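Long-range contacts in double Glycine Motif Protease domain from AMS/PCAT Transporter (Lachnospiraceae bacterium C6A11, PDB 6MPZ), which probably cleaves leader peptides from lantibiotic-type precursor peptides after a double-glycine motif, as the C39 peptidase domain of a peptide-secreting transporter: residues T10-V18 / V104-Y112; L32-V43 / V64-L73. One frame throughout, in Å; residues are numbered along the deposited sequence.

Starting near the N terminus, the chain first runs through the irregular segment 10-18, then enters helix 27-38 and, by way of helix 45-52, helix 61-70. Contact 2 (32-43 with 64-73) closes the short loop between the first and last of these helices. Only much later, on strand 101-109, does the chain return to 10-18 and close contact 1 (10-18 with 104-112), so contact 2 is nested inside the larger loop. Contact 1 ties the N-terminal segment to the antiparallel sheet, and contact 2 joins two helices. Their centres lie about 18 Å apart, yet they touch along helix 27-38, at M34 and Y38, with M34 CG 3.2 Å from P17 O.

Contact 1 of 2, residues T10-V18 / V104-Y112; sequences TRGRAKVPV and VLKGFKGKY
The carbonyl oxygen of K106 receives the backbone N-H of A14, with A14 N to K106 O at 2.9 Å and an N-H...O angle of 168°. The donor is tilted 32° from the carbonyl plane, and R13 CA adds a CA-H...O contact to K106 O at 3.3 Å. This acceptor belongs to a classic beta bulge in strand 101-109, where K106 and G107 both face Y114 of strand 112-117. The A14-K106 bond is the one hydrogen bond between 10-18 and 104-112, and N116 adds a further link to the antiparallel sheet of the C39 peptidase domain. G107 has a positive phi, at backbone angles that call for glycine, and G107 CA lies 4.1 Å from G12 O. That oxygen is buried by the contact and has no polar partner in the model.

K106 carries CG anti to its carbonyl carbon (chi1 -63°), and its methylenes run beside A14 and V16. K106 CB is 3.5 Å from A14 O. Further along, K106 CG is 3.9 Å from V16 CG2. The K106 amine continues to N116 OD1, while N116 ND2 donates to V16 O, so a single amide serves both segments.

At the other end R13 and K109 cross at about a right angle, and their like charges come close together, R13 NH2 to K109 NZ at 3.9 Å. The guanidinium also makes a cation-pi contact with Y114. The apolar part of the meeting is K109 CD, which lies over one face of the R13 guanidinium, 3.9 Å above the plane and offset toward the rim.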
loop_
_atom_site.group_PDB
_atom_site.type_symbol
_atom_site.label_atom_id
_atom_site.label_comp_id
_atom_site.label_asym_id
_atom_site.label_seq_id
_atom_site.Cartn_x
_atom_site.Cartn_y
_atom_site.Cartn_z
ATOM N N THR A 10 1.660 14.866 -0.759
ATOM C CA THR A 10 0.537 15.168 0.127
ATOM C C THR A 10 -0.606 15.896 -0.563
ATOM O O THR A 10 -1.640 16.076 0.066
ATOM C CB THR A 10 0.985 16.058 1.273
ATOM O OG1 THR A 10 1.044 17.398 0.815
ATOM C CG2 THR A 10 2.367 15.665 1.783
ATOM N N ARG A 11 -0.423 16.336 -1.821
ATOM C CA ARG A 11 -1.381 17.246 -2.493
ATOM C C ARG A 11 -2.192 16.568 -3.591
ATOM O O ARG A 11 -3.400 16.425 -3.447
ATOM C CB ARG A 11 -0.670 18.471 -3.046
ATOM C CG ARG A 11 -1.434 19.788 -2.775
ATOM C CD ARG A 11 -0.764 20.831 -1.884
ATOM N NE ARG A 11 -1.319 20.946 -0.523
ATOM C CZ ARG A 11 -0.907 21.802 0.407
ATOM N NH1 ARG A 11 0.059 22.688 0.163
ATOM N NH2 ARG A 11 -1.480 21.784 1.609
ATOM N N GLY A 12 -1.557 16.163 -4.679
ATOM C CA GLY A 12 -2.300 15.595 -5.812
ATOM C C GLY A 12 -2.124 14.104 -5.823
ATOM O O GLY A 12 -2.392 13.465 -4.847
ATOM N N ARG A 13 -1.622 13.569 -6.925
ATOM C CA ARG A 13 -1.435 12.146 -7.099
ATOM C C ARG A 13 0.046 11.848 -7.325
ATOM O O ARG A 13 0.770 12.654 -7.892
ATOM C CB ARG A 13 -2.274 11.646 -8.261
ATOM C CG ARG A 13 -3.755 11.853 -8.025
ATOM C CD ARG A 13 -4.597 11.568 -9.271
ATOM N NE ARG A 13 -4.390 12.577 -10.309
ATOM C CZ ARG A 13 -4.599 12.396 -11.614
ATOM N NH1 ARG A 13 -5.064 11.230 -12.110
ATOM N NH2 ARG A 13 -4.366 13.409 -12.451
ATOM N N ALA A 14 0.481 10.681 -6.849
ATOM C CA ALA A 14 1.850 10.180 -7.054
ATOM C C ALA A 14 1.882 9.416 -8.377
ATOM O O ALA A 14 0.928 8.681 -8.717
ATOM C CB ALA A 14 2.273 9.258 -5.932
ATOM N N LYS A 15 2.959 9.628 -9.157
ATOM C CA LYS A 15 3.194 8.852 -10.353
ATOM C C LYS A 15 3.869 7.558 -9.914
ATOM O O LYS A 15 4.966 7.588 -9.455
ATOM C CB LYS A 15 4.031 9.626 -11.373
ATOM C CG LYS A 15 3.181 10.679 -12.099
ATOM C CD LYS A 15 3.985 11.663 -12.934
ATOM C CE LYS A 15 4.512 11.010 -14.217
ATOM N NZ LYS A 15 5.218 11.998 -15.071
ATOM N N VAL A 16 3.174 6.439 -10.052
ATOM C CA VAL A 16 3.668 5.132 -9.564
ATOM C C VAL A 16 3.554 4.101 -10.666
ATOM O O VAL A 16 2.470 3.907 -11.214
ATOM C CB VAL A 16 2.858 4.602 -8.334
ATOM C CG1 VAL A 16 3.475 3.327 -7.777
ATOM C CG2 VAL A 16 2.814 5.646 -7.223
ATOM N N PRO A 17 4.662 3.393 -10.957
ATOM C CA PRO A 17 4.606 2.396 -12.011
ATOM C C PRO A 17 3.705 1.227 -11.652
ATOM O O PRO A 17 3.600 0.876 -10.461
ATOM C CB PRO A 17 6.053 1.954 -12.169
ATOM C CG PRO A 17 6.779 2.424 -10.971
ATOM C CD PRO A 17 6.008 3.521 -10.352
ATOM N N VAL A 18 3.029 0.680 -12.661
ATOM C CA VAL A 18 2.221 -0.517 -12.516
ATOM C C VAL A 18 3.052 -1.838 -12.502
ATOM O O VAL A 18 3.791 -2.092 -13.439
ATOM C CB VAL A 18 1.186 -0.578 -13.663
ATOM C CG1 VAL A 18 0.425 -1.921 -13.682
ATOM C CG2 VAL A 18 0.237 0.602 -13.540
ATOM N N VAL A 104 -2.341 -0.265 -4.217
ATOM C CA VAL A 104 -1.560 0.963 -3.991
ATOM C C VAL A 104 -2.390 2.199 -4.297
ATOM O O VAL A 104 -2.859 2.335 -5.424
ATOM C CB VAL A 104 -0.305 1.026 -4.858
ATOM C CG1 VAL A 104 0.458 2.341 -4.576
ATOM C CG2 VAL A 104 0.569 -0.160 -4.547
ATOM N N LEU A 105 -2.551 3.078 -3.299
ATOM C CA LEU A 105 -3.302 4.334 -3.471
ATOM C C LEU A 105 -2.342 5.462 -3.866
ATOM O O LEU A 105 -1.367 5.785 -3.100
ATOM C CB LEU A 105 -4.082 4.709 -2.209
ATOM C CG LEU A 105 -4.947 5.996 -2.179
ATOM C CD1 LEU A 105 -5.940 6.034 -3.326
ATOM C CD2 LEU A 105 -5.724 6.136 -0.886
ATOM N N LYS A 106 -2.602 6.029 -5.053
ATOM C CA LYS A 106 -1.791 7.088 -5.616
ATOM C C LYS A 106 -2.300 8.476 -5.259
ATOM O O LYS A 106 -1.499 9.411 -5.213
ATOM C CB LYS A 106 -1.716 6.965 -7.125
ATOM C CG LYS A 106 -1.051 5.675 -7.598
ATOM C CD LYS A 106 -0.984 5.622 -9.104
ATOM C CE LYS A 106 -2.359 5.323 -9.653
ATOM N NZ LYS A 106 -2.371 5.242 -11.107
ATOM N N GLY A 107 -3.606 8.578 -4.980
ATOM C CA GLY A 107 -4.266 9.797 -4.504
ATOM C C GLY A 107 -5.691 9.882 -4.991
ATOM O O GLY A 107 -6.246 8.898 -5.482
ATOM N N PHE A 108 -6.238 11.096 -4.914
ATOM C CA PHE A 108 -7.634 11.417 -5.258
ATOM C C PHE A 108 -7.670 12.614 -6.204
ATOM O O PHE A 108 -6.793 13.497 -6.139
ATOM C CB PHE A 108 -8.396 11.767 -3.990
ATOM C CG PHE A 108 -8.445 10.642 -2.972
ATOM C CD1 PHE A 108 -9.396 9.615 -3.072
ATOM C CD2 PHE A 108 -7.549 10.611 -1.900
ATOM C CE1 PHE A 108 -9.434 8.588 -2.158
ATOM C CE2 PHE A 108 -7.583 9.570 -0.972
ATOM C CZ PHE A 108 -8.528 8.570 -1.092
ATOM N N LYS A 109 -8.629 12.610 -7.126
ATOM C CA LYS A 109 -8.973 13.810 -7.878
ATOM C C LYS A 109 -10.443 13.745 -8.262
ATOM O O LYS A 109 -10.920 12.720 -8.748
ATOM C CB LYS A 109 -8.112 13.946 -9.130
ATOM C CG LYS A 109 -8.281 15.241 -9.921
ATOM C CD LYS A 109 -7.783 15.073 -11.373
ATOM C CE LYS A 109 -6.934 16.251 -11.793
ATOM N NZ LYS A 109 -5.826 16.643 -10.842
ATOM N N GLY A 110 -11.158 14.845 -8.034
ATOM C CA GLY A 110 -12.598 14.878 -8.277
ATOM C C GLY A 110 -13.349 13.819 -7.508
ATOM O O GLY A 110 -13.104 13.635 -6.324
ATOM N N LYS A 111 -14.250 13.111 -8.196
ATOM C CA LYS A 111 -15.055 12.049 -7.634
ATOM C C LYS A 111 -14.376 10.678 -7.732
ATOM O O LYS A 111 -15.065 9.664 -7.804
ATOM C CB LYS A 111 -16.417 12.045 -8.334
ATOM C CG LYS A 111 -17.257 13.255 -7.889
ATOM C CD LYS A 111 -17.173 14.478 -8.782
ATOM C CE LYS A 111 -18.312 14.472 -9.795
ATOM N NZ LYS A 111 -19.670 14.638 -9.165
ATOM N N TYR A 112 -13.046 10.665 -7.769
ATOM C CA TYR A 112 -12.266 9.453 -8.152
ATOM C C TYR A 112 -11.015 9.254 -7.277
ATOM O O TYR A 112 -10.289 10.223 -6.955
ATOM C CB TYR A 112 -11.886 9.470 -9.656
ATOM C CG TYR A 112 -13.088 9.321 -10.542
ATOM C CD1 TYR A 112 -13.679 8.094 -10.703
ATOM C CD2 TYR A 112 -13.675 10.425 -11.181
ATOM C CE1 TYR A 112 -14.810 7.937 -11.490
ATOM C CE2 TYR A 112 -14.838 10.286 -11.910
ATOM C CZ TYR A 112 -15.395 9.037 -12.077
ATOM O OH TYR A 112 -16.529 8.833 -12.817
#

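Contact 2 of 2, residues L32-V43 / V64-L73; sequences LAMVLAYYKKWV and VLKAARNYGL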
loop_
_atom_site.group_PDB
_atom_site.type_symbol
_atom_site.label_atom_id
_atom_site.label_comp_id
_atom_site.label_asym_id
_atom_site.label_seq_id
_atom_site.Cartn_x
_atom_site.Cartn_y
_atom_site.Cartn_z
ATOM N N LEU A 32 4.015 -3.513 -2.292
ATOM C CA LEU A 32 5.278 -2.925 -1.761
ATOM C C LEU A 32 6.333 -2.706 -2.892
ATOM O O LEU A 32 7.164 -1.816 -2.808
ATOM C CB LEU A 32 5.861 -3.767 -0.667
ATOM C CG LEU A 32 7.188 -3.276 -0.033
ATOM C CD1 LEU A 32 7.082 -1.896 0.552
ATOM C CD2 LEU A 32 7.571 -4.241 1.072
ATOM N N ALA A 33 6.302 -3.525 -3.936
ATOM C CA ALA A 33 7.290 -3.399 -5.037
ATOM C C ALA A 33 7.103 -2.049 -5.749
ATOM O O ALA A 33 8.077 -1.304 -5.951
ATOM C CB ALA A 33 7.193 -4.588 -6.017
ATOM N N MET A 34 5.838 -1.717 -6.039
ATOM C CA MET A 34 5.427 -0.399 -6.581
ATOM C C MET A 34 5.844 0.759 -5.699
ATOM O O MET A 34 6.348 1.757 -6.237
ATOM C CB MET A 34 3.923 -0.342 -6.824
ATOM C CG MET A 34 3.501 -1.182 -7.959
ATOM S SD MET A 34 1.751 -1.193 -8.501
ATOM C CE MET A 34 1.023 -2.369 -7.395
ATOM N N VAL A 35 5.648 0.650 -4.378
ATOM C CA VAL A 35 6.122 1.701 -3.445
ATOM C C VAL A 35 7.657 1.848 -3.479
ATOM O O VAL A 35 8.172 2.959 -3.545
ATOM C CB VAL A 35 5.630 1.539 -1.967
ATOM C CG1 VAL A 35 6.240 2.608 -1.059
ATOM C CG2 VAL A 35 4.133 1.656 -1.869
ATOM N N LEU A 36 8.360 0.731 -3.440
ATOM C CA LEU A 36 9.815 0.709 -3.608
ATOM C C LEU A 36 10.301 1.361 -4.921
ATOM O O LEU A 36 11.251 2.150 -4.918
ATOM C CB LEU A 36 10.332 -0.733 -3.501
ATOM C CG LEU A 36 10.250 -1.295 -2.059
ATOM C CD1 LEU A 36 10.393 -2.827 -2.047
ATOM C CD2 LEU A 36 11.288 -0.621 -1.135
ATOM N N ALA A 37 9.603 1.057 -6.019
ATOM C CA ALA A 37 9.901 1.620 -7.329
ATOM C C ALA A 37 9.678 3.138 -7.382
ATOM O O ALA A 37 10.441 3.825 -8.028
ATOM C CB ALA A 37 9.084 0.902 -8.400
ATOM N N TYR A 38 8.661 3.656 -6.669
ATOM C CA TYR A 38 8.424 5.106 -6.555
ATOM C C TYR A 38 9.649 5.801 -5.938
ATOM O O TYR A 38 10.034 6.896 -6.382
ATOM C CB TYR A 38 7.158 5.408 -5.726
ATOM C CG TYR A 38 6.904 6.878 -5.437
ATOM C CD1 TYR A 38 6.236 7.703 -6.360
ATOM C CD2 TYR A 38 7.360 7.464 -4.261
ATOM C CE1 TYR A 38 5.998 9.065 -6.082
ATOM C CE2 TYR A 38 7.144 8.823 -3.972
ATOM C CZ TYR A 38 6.494 9.629 -4.877
ATOM O OH TYR A 38 6.274 10.949 -4.532
ATOM N N TYR A 39 10.251 5.173 -4.927
ATOM C CA TYR A 39 11.452 5.739 -4.249
ATOM C C TYR A 39 12.758 5.289 -4.911
ATOM O O TYR A 39 13.840 5.615 -4.416
ATOM C CB TYR A 39 11.454 5.370 -2.762
ATOM C CG TYR A 39 10.352 6.049 -1.986
ATOM C CD1 TYR A 39 10.465 7.388 -1.627
ATOM C CD2 TYR A 39 9.177 5.357 -1.620
ATOM C CE1 TYR A 39 9.450 8.033 -0.909
ATOM C CE2 TYR A 39 8.160 5.986 -0.922
ATOM C CZ TYR A 39 8.295 7.328 -0.562
ATOM O OH TYR A 39 7.304 7.989 0.123
ATOM N N LYS A 40 12.642 4.574 -6.040
ATOM C CA LYS A 40 13.775 4.025 -6.783
ATOM C C LYS A 40 14.651 3.092 -5.930
ATOM O O LYS A 40 15.862 3.089 -6.072
ATOM C CB LYS A 40 14.588 5.147 -7.462
ATOM C CG LYS A 40 13.825 5.798 -8.632
ATOM C CD LYS A 40 14.091 7.252 -8.899
ATOM C CE LYS A 40 15.419 7.527 -9.551
ATOM N NZ LYS A 40 15.295 8.790 -10.333
ATOM N N LYS A 41 14.022 2.318 -5.044
ATOM C CA LYS A 41 14.711 1.244 -4.297
ATOM C C LYS A 41 14.512 -0.023 -5.055
ATOM O O LYS A 41 13.423 -0.576 -5.090
ATOM C CB LYS A 41 14.226 1.138 -2.858
ATOM C CG LYS A 41 14.728 2.314 -2.026
ATOM C CD LYS A 41 13.926 2.440 -0.739
ATOM C CE LYS A 41 14.324 3.676 0.055
ATOM N NZ LYS A 41 15.733 3.530 0.531
ATOM N N TRP A 42 15.581 -0.446 -5.726
ATOM C CA TRP A 42 15.522 -1.535 -6.686
ATOM C C TRP A 42 15.766 -2.811 -5.905
ATOM O O TRP A 42 16.822 -2.972 -5.304
ATOM C CB TRP A 42 16.554 -1.312 -7.802
ATOM C CG TRP A 42 16.382 0.054 -8.535
ATOM C CD1 TRP A 42 17.353 1.012 -8.760
ATOM C CD2 TRP A 42 15.168 0.589 -9.100
ATOM N NE1 TRP A 42 16.818 2.089 -9.439
ATOM C CE2 TRP A 42 15.484 1.862 -9.655
ATOM C CE3 TRP A 42 13.842 0.111 -9.203
ATOM C CZ2 TRP A 42 14.528 2.657 -10.290
ATOM C CZ3 TRP A 42 12.887 0.911 -9.846
ATOM C CH2 TRP A 42 13.239 2.165 -10.376
ATOM N N VAL A 43 14.743 -3.658 -5.846
ATOM C CA VAL A 43 14.764 -4.898 -5.094
ATOM C C VAL A 43 14.044 -5.858 -6.013
ATOM O O VAL A 43 12.923 -5.583 -6.393
ATOM C CB VAL A 43 13.966 -4.821 -3.738
ATOM C CG1 VAL A 43 13.879 -6.197 -3.077
ATOM C CG2 VAL A 43 14.606 -3.847 -2.764
ATOM N N VAL A 64 4.492 -6.644 5.772
ATOM C CA VAL A 64 4.728 -5.683 4.709
ATOM C C VAL A 64 5.513 -4.518 5.279
ATOM O O VAL A 64 6.493 -4.091 4.688
ATOM C CB VAL A 64 3.436 -5.209 4.080
ATOM C CG1 VAL A 64 3.708 -4.065 3.084
ATOM C CG2 VAL A 64 2.766 -6.371 3.363
ATOM N N LEU A 65 5.080 -4.021 6.416
ATOM C CA LEU A 65 5.742 -2.914 7.083
ATOM C C LEU A 65 7.179 -3.247 7.496
ATOM O O LEU A 65 8.065 -2.411 7.357
ATOM C CB LEU A 65 4.950 -2.457 8.334
ATOM C CG LEU A 65 3.577 -1.770 8.219
ATOM C CD1 LEU A 65 2.926 -1.668 9.607
ATOM C CD2 LEU A 65 3.658 -0.395 7.532
ATOM N N LYS A 66 7.396 -4.443 8.059
ATOM C CA LYS A 66 8.751 -4.882 8.476
ATOM C C LYS A 66 9.715 -4.981 7.291
ATOM O O LYS A 66 10.867 -4.550 7.391
ATOM C CB LYS A 66 8.714 -6.252 9.178
ATOM C CG LYS A 66 8.230 -6.195 10.623
ATOM C CD LYS A 66 8.362 -7.554 11.290
ATOM C CE LYS A 66 7.683 -7.570 12.649
ATOM N NZ LYS A 66 7.768 -8.931 13.256
ATOM N N ALA A 67 9.242 -5.555 6.194
ATOM C CA ALA A 67 10.037 -5.646 4.957
ATOM C C ALA A 67 10.376 -4.240 4.428
ATOM O O ALA A 67 11.515 -3.986 4.072
ATOM C CB ALA A 67 9.295 -6.468 3.899
ATOM N N ALA A 68 9.408 -3.309 4.456
ATOM C CA ALA A 68 9.644 -1.934 4.002
ATOM C C ALA A 68 10.751 -1.259 4.831
ATOM O O ALA A 68 11.600 -0.537 4.290
ATOM C CB ALA A 68 8.357 -1.141 4.090
ATOM N N ARG A 69 10.731 -1.510 6.137
ATOM C CA ARG A 69 11.714 -0.932 7.079
ATOM C C ARG A 69 13.118 -1.428 6.834
ATOM O O ARG A 69 14.040 -0.643 6.910
ATOM C CB ARG A 69 11.331 -1.205 8.527
ATOM C CG ARG A 69 10.194 -0.346 9.028
ATOM C CD ARG A 69 9.909 -0.620 10.513
ATOM N NE ARG A 69 8.556 -0.177 10.881
ATOM C CZ ARG A 69 7.565 -0.938 11.343
ATOM N NH1 ARG A 69 7.715 -2.233 11.552
ATOM N NH2 ARG A 69 6.392 -0.376 11.628
ATOM N N ASN A 70 13.282 -2.719 6.546
ATOM C CA ASN A 70 14.594 -3.267 6.198
ATOM C C ASN A 70 15.130 -2.696 4.882
ATOM O O ASN A 70 16.340 -2.600 4.709
ATOM C CB ASN A 70 14.582 -4.801 6.147
ATOM C CG ASN A 70 14.577 -5.436 7.540
ATOM O OD1 ASN A 70 13.931 -6.456 7.753
ATOM N ND2 ASN A 70 15.302 -4.839 8.498
ATOM N N TYR A 71 14.247 -2.290 3.971
ATOM C CA TYR A 71 14.672 -1.602 2.735
ATOM C C TYR A 71 14.885 -0.091 2.894
ATOM O O TYR A 71 15.023 0.611 1.897
ATOM C CB TYR A 71 13.655 -1.828 1.614
ATOM C CG TYR A 71 13.365 -3.267 1.260
ATOM C CD1 TYR A 71 14.391 -4.215 1.122
ATOM C CD2 TYR A 71 12.045 -3.671 0.995
ATOM C CE1 TYR A 71 14.114 -5.523 0.768
ATOM C CE2 TYR A 71 11.748 -4.980 0.643
ATOM C CZ TYR A 71 12.778 -5.901 0.523
ATOM O OH TYR A 71 12.435 -7.191 0.154
ATOM N N GLY A 72 14.882 0.425 4.125
ATOM C CA GLY A 72 15.250 1.830 4.379
ATOM C C GLY A 72 14.111 2.842 4.442
ATOM O O GLY A 72 14.353 4.024 4.633
ATOM N N LEU A 73 12.868 2.384 4.303
ATOM C CA LEU A 73 11.716 3.254 4.456
ATOM C C LEU A 73 11.214 3.251 5.890
ATOM O O LEU A 73 11.160 2.215 6.543
ATOM C CB LEU A 73 10.584 2.795 3.520
ATOM C CG LEU A 73 10.846 2.846 2.017
ATOM C CD1 LEU A 73 9.668 2.231 1.288
ATOM C CD2 LEU A 73 11.049 4.276 1.584
#
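L36 and Y71 both carry CG anti to the carbonyl carbon (chi1 -71° and -57°), and with these torsions the two side chains cross at about a right angle. L36 CD1 reaches Y71 CD2 at 3.6 Å, approaching the ring obliquely, while L32 CD2 comes to the ring edge near its plane. V43 covers one face of the Y71 ring: V43 CG2 sits 4.0 Å from the ring centroid, only 16° off the normal, which defines a CH-pi contact. The phenol oxygen beyond is hydrogen-bonded to D51 of helix 45-52, giving the ring a polar tether as well as apolar neighbours.

On helix 32-38, L32 spreads its two methyls over the small residues of helix 61-70. L32 CD1 meets A68 CB at 3.8 Å, and L32 CD2 meets A67 CB at 4.0 Å.

Past the end of helix 64-70, L73 places its CD2 over one face of the Y39 ring, 4.1 Å from the centroid, with Y38 CD2 over the opposite face; L73 CD1 reaches V35 and L36. K41 slides past L73 in the opposite direction, with K41 CE 3.7 Å from L73 CD2, and its amine makes a weak hydrogen bond to the main chain, K41 NZ to Y71 O, at 3.3 Å.

The axes of the short segments 32-38 and 64-70 are 11.2 Å apart at closest approach and run in roughly the same direction. Each helix ends in a Schellman motif, with K40 and G72 as the positive-phi C-prime residues. Y39, K41, V43, Y71 and L73, all beyond the helix ends, help bridge this wide spacing, and helix 45-52 joins in through V48 against L36 and C52 against L32. Together they build the helical half of a papain-like C39 peptidase fold.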